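Local coordinates for type I modular polyketide synthase (Streptomyces albus subsp. albus, PDB 6IYR), which probably loads a malonyl-type extender unit from coenzyme A for polyketide chain extension, as the acyltransferase domain of module 8 in salinomycin biosynthesis, at residues Glu223-Asp237 with Ile341-Val354. Numbering follows the deposited sequence.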
loop_
_atom_site.group_PDB
_atom_site.type_symbol
_atom_site.label_atom_id
_atom_site.label_comp_id
_atom_site.label_asym_id
_atom_site.label_seq_id
_atom_site.Cartn_x
_atom_site.Cartn_y
_atom_site.Cartn_z
ATOM N N GLU A 223 8.695 -5.385 3.059
ATOM C CA GLU A 223 10.006 -4.718 3.109
ATOM C C GLU A 223 10.823 -5.008 1.887
ATOM O O GLU A 223 11.623 -4.166 1.469
ATOM C CB GLU A 223 10.797 -5.076 4.372
ATOM C CG GLU A 223 10.361 -4.350 5.604
ATOM C CD GLU A 223 11.457 -4.221 6.635
ATOM O OE1 GLU A 223 12.289 -5.141 6.734
ATOM O OE2 GLU A 223 11.424 -3.228 7.395
ATOM N N ILE A 224 10.531 -6.141 1.239
ATOM C CA ILE A 224 11.226 -6.562 0.031
ATOM C C ILE A 224 10.862 -5.650 -1.143
ATOM O O ILE A 224 11.692 -5.390 -2.014
ATOM C CB ILE A 224 10.957 -8.042 -0.331
ATOM C CG1 ILE A 224 11.249 -8.967 0.863
ATOM C CG2 ILE A 224 11.828 -8.510 -1.463
ATOM C CD1 ILE A 224 10.828 -10.398 0.623
ATOM N N ALA A 225 9.589 -5.272 -1.216
ATOM C CA ALA A 225 9.142 -4.343 -2.234
ATOM C C ALA A 225 9.696 -2.956 -1.931
ATOM O O ALA A 225 10.170 -2.271 -2.835
ATOM C CB ALA A 225 7.620 -4.301 -2.290
ATOM N N ALA A 226 9.640 -2.583 -0.657
ATOM C CA ALA A 226 10.142 -1.314 -0.178
ATOM C C ALA A 226 11.636 -1.146 -0.483
ATOM O O ALA A 226 12.085 -0.049 -0.852
ATOM C CB ALA A 226 9.882 -1.179 1.297
ATOM N N ALA A 227 12.375 -2.249 -0.439
ATOM C CA ALA A 227 13.816 -2.192 -0.643
ATOM C C ALA A 227 14.108 -1.973 -2.106
ATOM O O ALA A 227 15.070 -1.301 -2.479
ATOM C CB ALA A 227 14.467 -3.480 -0.162
ATOM N N ALA A 228 13.293 -2.577 -2.942
ATOM C CA ALA A 228 13.436 -2.402 -4.357
ATOM C C ALA A 228 13.075 -0.991 -4.791
ATOM O O ALA A 228 13.716 -0.418 -5.681
ATOM C CB ALA A 228 12.600 -3.403 -5.092
ATOM N N VAL A 229 12.050 -0.426 -4.189
ATOM C CA VAL A 229 11.624 0.907 -4.572
ATOM C C VAL A 229 12.658 1.907 -4.054
ATOM O O VAL A 229 12.917 2.911 -4.678
ATOM C CB VAL A 229 10.197 1.215 -4.041
ATOM C CG1 VAL A 229 9.859 2.701 -4.142
ATOM C CG2 VAL A 229 9.144 0.362 -4.773
ATOM N N ALA A 230 13.198 1.670 -2.873
ATOM C CA ALA A 230 14.140 2.581 -2.271
ATOM C C ALA A 230 15.541 2.496 -2.899
ATOM O O ALA A 230 16.394 3.335 -2.618
ATOM C CB ALA A 230 14.240 2.293 -0.775
ATOM N N GLY A 231 15.811 1.417 -3.617
ATOM C CA GLY A 231 17.071 1.227 -4.308
ATOM C C GLY A 231 18.111 0.486 -3.483
ATOM O O GLY A 231 19.216 0.284 -3.948
ATOM N N ALA A 232 17.739 -0.023 -2.311
ATOM C CA ALA A 232 18.678 -0.813 -1.499
ATOM C C ALA A 232 18.940 -2.224 -2.037
ATOM O O ALA A 232 20.002 -2.834 -1.791
ATOM C CB ALA A 232 18.221 -0.846 -0.070
ATOM N N LEU A 233 18.040 -2.704 -2.879
ATOM C CA LEU A 233 18.333 -3.878 -3.699
ATOM C C LEU A 233 17.996 -3.557 -5.127
ATOM O O LEU A 233 17.032 -2.813 -5.378
ATOM C CB LEU A 233 17.478 -5.091 -3.284
ATOM C CG LEU A 233 17.688 -5.653 -1.866
ATOM C CD1 LEU A 233 16.598 -6.668 -1.500
ATOM C CD2 LEU A 233 19.053 -6.303 -1.782
ATOM N N SER A 234 18.731 -4.188 -6.046
ATOM C CA SER A 234 18.375 -4.170 -7.439
ATOM C C SER A 234 17.094 -4.928 -7.562
ATOM O O SER A 234 16.791 -5.786 -6.723
ATOM C CB SER A 234 19.442 -4.848 -8.316
ATOM O OG SER A 234 19.628 -6.227 -7.983
ATOM N N LEU A 235 16.456 -4.768 -8.707
ATOM C CA LEU A 235 15.200 -5.453 -8.954
ATOM C C LEU A 235 15.453 -6.949 -8.982
ATOM O O LEU A 235 14.646 -7.720 -8.500
ATOM C CB LEU A 235 14.632 -5.041 -10.300
ATOM C CG LEU A 235 13.177 -4.614 -10.444
ATOM C CD1 LEU A 235 12.522 -5.249 -11.651
ATOM C CD2 LEU A 235 12.331 -4.756 -9.207
ATOM N N GLY A 236 16.549 -7.353 -9.616
ATOM C CA GLY A 236 16.929 -8.764 -9.673
ATOM C C GLY A 236 17.098 -9.408 -8.293
ATOM O O GLY A 236 16.702 -10.556 -8.072
ATOM N N ASP A 237 17.824 -8.716 -7.430
ATOM C CA ASP A 237 18.043 -9.164 -6.068
ATOM C C ASP A 237 16.763 -9.156 -5.230
ATOM O O ASP A 237 16.556 -10.070 -4.452
ATOM C CB ASP A 237 19.122 -8.348 -5.378
ATOM C CG ASP A 237 20.560 -8.814 -5.777
ATOM O OD1 ASP A 237 20.707 -9.883 -6.408
ATOM O OD2 ASP A 237 21.522 -8.172 -5.326
ATOM N N ILE A 341 23.104 -12.035 -2.699
ATOM C CA ILE A 341 22.590 -10.712 -3.038
ATOM C C ILE A 341 23.615 -9.638 -2.668
ATOM O O ILE A 341 24.419 -9.840 -1.767
ATOM C CB ILE A 341 21.219 -10.419 -2.367
ATOM C CG1 ILE A 341 21.316 -10.513 -0.845
ATOM C CG2 ILE A 341 20.181 -11.418 -2.849
ATOM C CD1 ILE A 341 20.008 -10.168 -0.128
ATOM N N ALA A 342 23.458 -8.453 -3.249
ATOM C CA ALA A 342 24.349 -7.327 -3.014
ATOM C C ALA A 342 23.565 -6.073 -2.653
ATOM O O ALA A 342 23.306 -5.221 -3.504
ATOM C CB ALA A 342 25.207 -7.061 -4.256
ATOM N N PRO A 343 23.253 -5.903 -1.364
ATOM C CA PRO A 343 22.500 -4.731 -1.037
ATOM C C PRO A 343 23.368 -3.494 -1.175
ATOM O O PRO A 343 24.565 -3.570 -1.019
ATOM C CB PRO A 343 22.114 -4.950 0.428
ATOM C CG PRO A 343 23.044 -5.962 0.937
ATOM C CD PRO A 343 23.387 -6.818 -0.224
ATOM N N ARG A 344 22.753 -2.340 -1.282
ATOM C CA ARG A 344 23.514 -1.151 -1.525
ATOM C C ARG A 344 22.742 0.003 -0.976
ATOM O O ARG A 344 21.725 -0.202 -0.318
ATOM C CB ARG A 344 23.759 -1.014 -3.012
ATOM C CG ARG A 344 22.515 -0.665 -3.787
ATOM C CD ARG A 344 22.226 -1.701 -4.834
ATOM N NE ARG A 344 21.205 -1.222 -5.761
ATOM C CZ ARG A 344 21.143 -1.572 -7.043
ATOM N NH1 ARG A 344 20.178 -1.099 -7.820
ATOM N NH2 ARG A 344 22.003 -2.450 -7.531
ATOM N N THR A 345 23.342 1.188 -1.046
ATOM C CA THR A 345 22.882 2.310 -0.284
ATOM C C THR A 345 21.523 2.650 -0.860
ATOM O O THR A 345 21.366 2.605 -2.054
ATOM C CB THR A 345 23.806 3.554 -0.429
ATOM O OG1 THR A 345 25.090 3.298 0.166
ATOM C CG2 THR A 345 23.197 4.727 0.314
ATOM N N ALA A 346 20.553 2.952 -0.013
ATOM C CA ALA A 346 19.202 3.267 -0.490
ATOM C C ALA A 346 19.143 4.734 -0.815
ATOM O O ALA A 346 19.556 5.572 0.004
ATOM C CB ALA A 346 18.165 2.936 0.574
ATOM N N GLU A 347 18.499 5.032 -1.939
ATOM C CA GLU A 347 18.279 6.418 -2.382
ATOM C C GLU A 347 17.073 7.077 -1.764
ATOM O O GLU A 347 16.940 8.290 -1.827
ATOM C CB GLU A 347 18.101 6.453 -3.889
ATOM C CG GLU A 347 19.147 5.675 -4.648
ATOM C CD GLU A 347 18.860 5.685 -6.130
ATOM O OE1 GLU A 347 18.008 6.497 -6.553
ATOM O OE2 GLU A 347 19.428 4.846 -6.857
ATOM N N VAL A 348 16.138 6.270 -1.261
ATOM C CA VAL A 348 14.989 6.780 -0.532
ATOM C C VAL A 348 15.075 6.251 0.885
ATOM O O VAL A 348 15.333 5.077 1.090
ATOM C CB VAL A 348 13.630 6.290 -1.129
ATOM C CG1 VAL A 348 12.477 6.856 -0.313
ATOM C CG2 VAL A 348 13.483 6.701 -2.588
ATOM N N PRO A 349 14.885 7.127 1.869
ATOM C CA PRO A 349 14.969 6.687 3.236
ATOM C C PRO A 349 14.092 5.438 3.479
ATOM O O PRO A 349 12.907 5.412 3.071
ATOM C CB PRO A 349 14.432 7.880 4.008
ATOM C CG PRO A 349 14.845 9.087 3.169
ATOM C CD PRO A 349 14.803 8.596 1.745
ATOM N N PHE A 350 14.667 4.455 4.178
ATOM C CA PHE A 350 14.027 3.163 4.472
ATOM C C PHE A 350 14.021 2.957 5.984
ATOM O O PHE A 350 15.079 2.824 6.626
ATOM C CB PHE A 350 14.787 2.052 3.739
ATOM C CG PHE A 350 14.232 0.655 3.960
ATOM C CD1 PHE A 350 14.392 0.007 5.181
ATOM C CD2 PHE A 350 13.796 -0.088 2.889
ATOM C CE1 PHE A 350 13.888 -1.272 5.367
ATOM C CE2 PHE A 350 13.373 -1.400 3.038
ATOM C CZ PHE A 350 13.421 -1.999 4.279
ATOM N N LEU A 351 12.831 3.068 6.571
ATOM C CA LEU A 351 12.656 2.897 7.980
ATOM C C LEU A 351 12.278 1.437 8.282
ATOM O O LEU A 351 11.198 0.978 7.952
ATOM C CB LEU A 351 11.634 3.870 8.515
ATOM C CG LEU A 351 11.281 3.729 9.992
ATOM C CD1 LEU A 351 12.518 3.748 10.872
ATOM C CD2 LEU A 351 10.302 4.822 10.413
ATOM N N SER A 352 13.221 0.698 8.852
ATOM C CA SER A 352 13.042 -0.726 9.131
ATOM C C SER A 352 11.996 -0.940 10.192
ATOM O O SER A 352 12.039 -0.366 11.292
ATOM C CB SER A 352 14.353 -1.348 9.584
ATOM O OG SER A 352 14.198 -2.733 9.862
ATOM N N THR A 353 11.056 -1.804 9.871
ATOM C CA THR A 353 10.090 -2.235 10.878
ATOM C C THR A 353 10.634 -3.461 11.622
ATOM O O THR A 353 9.995 -3.970 12.551
ATOM C CB THR A 353 8.753 -2.571 10.223
ATOM O OG1 THR A 353 8.952 -3.557 9.210
ATOM C CG2 THR A 353 8.161 -1.325 9.593
ATOM N N VAL A 354 11.842 -3.882 11.261
ATOM C CA VAL A 354 12.559 -4.902 12.050
ATOM C C VAL A 354 13.345 -4.260 13.173
ATOM O O VAL A 354 13.118 -4.535 14.358
ATOM C CB VAL A 354 13.532 -5.728 11.212
ATOM C CG1 VAL A 354 14.217 -6.799 12.069
ATOM C CG2 VAL A 354 12.811 -6.390 10.061
HETATM O O HOH W 1 10.207 -0.965 6.574
HETATM O O HOH W 2 21.137 -5.530 -4.991
#
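Glu223 and Phe350 cross at about a right angle, with the carboxylate and ring planes 59° apart. The extended chain of Glu223 brings OE2 to Thr353 N, a hydrogen bond of 2.9 Å. Its other oxygen, OE1, is held by Tyr368 and Asn372, so both ends of the carboxylate are gripped. Phe350 has CG anti to its backbone N (chi1 180°), which sends the ring against helix 222-230. The ring edge meets Glu223 O and Ala227 N, and Phe350 CE2 lies 3.9 Å from Ala226 CB.

Ala230 O accepts two backbone N-H groups, from Glu347 N at 2.8 Å and Val348 N at 3.2 Å. Glu347 N comes nearly head-on to the carbonyl, and Val348 N lies in the carbonyl plane on a lone pair. Gly231 then turns the chain with positive phi. Arg344 bends at chi2 (-122°) and lays one guanidinium face over Ser234 N. Arg344 NE donates a hydrogen bond to Gly231 O at 3.1 Å, with the oxygen near the guanidinium plane. Asp237 crosses Ile341. Asp237 OD2 accepts a hydrogen bond from Ala342 N at 2.9 Å; the donor comes from above the carboxylate plane. A water joins OD2 to Ser234 N and Ala342 O.

The Glu223 side chain also touches a GxSxG turn (Gly218, Ser220, Gly222), probably the nucleophile elbow. Segment 341-354 runs along one side of helix 222-230 and past the turn into helix 235-248. Helix 188-208 packs on Ala225 and Val229, helix 366-374 covers Glu223 and Ile341, and strand 350-351 pairs with strand 358-359.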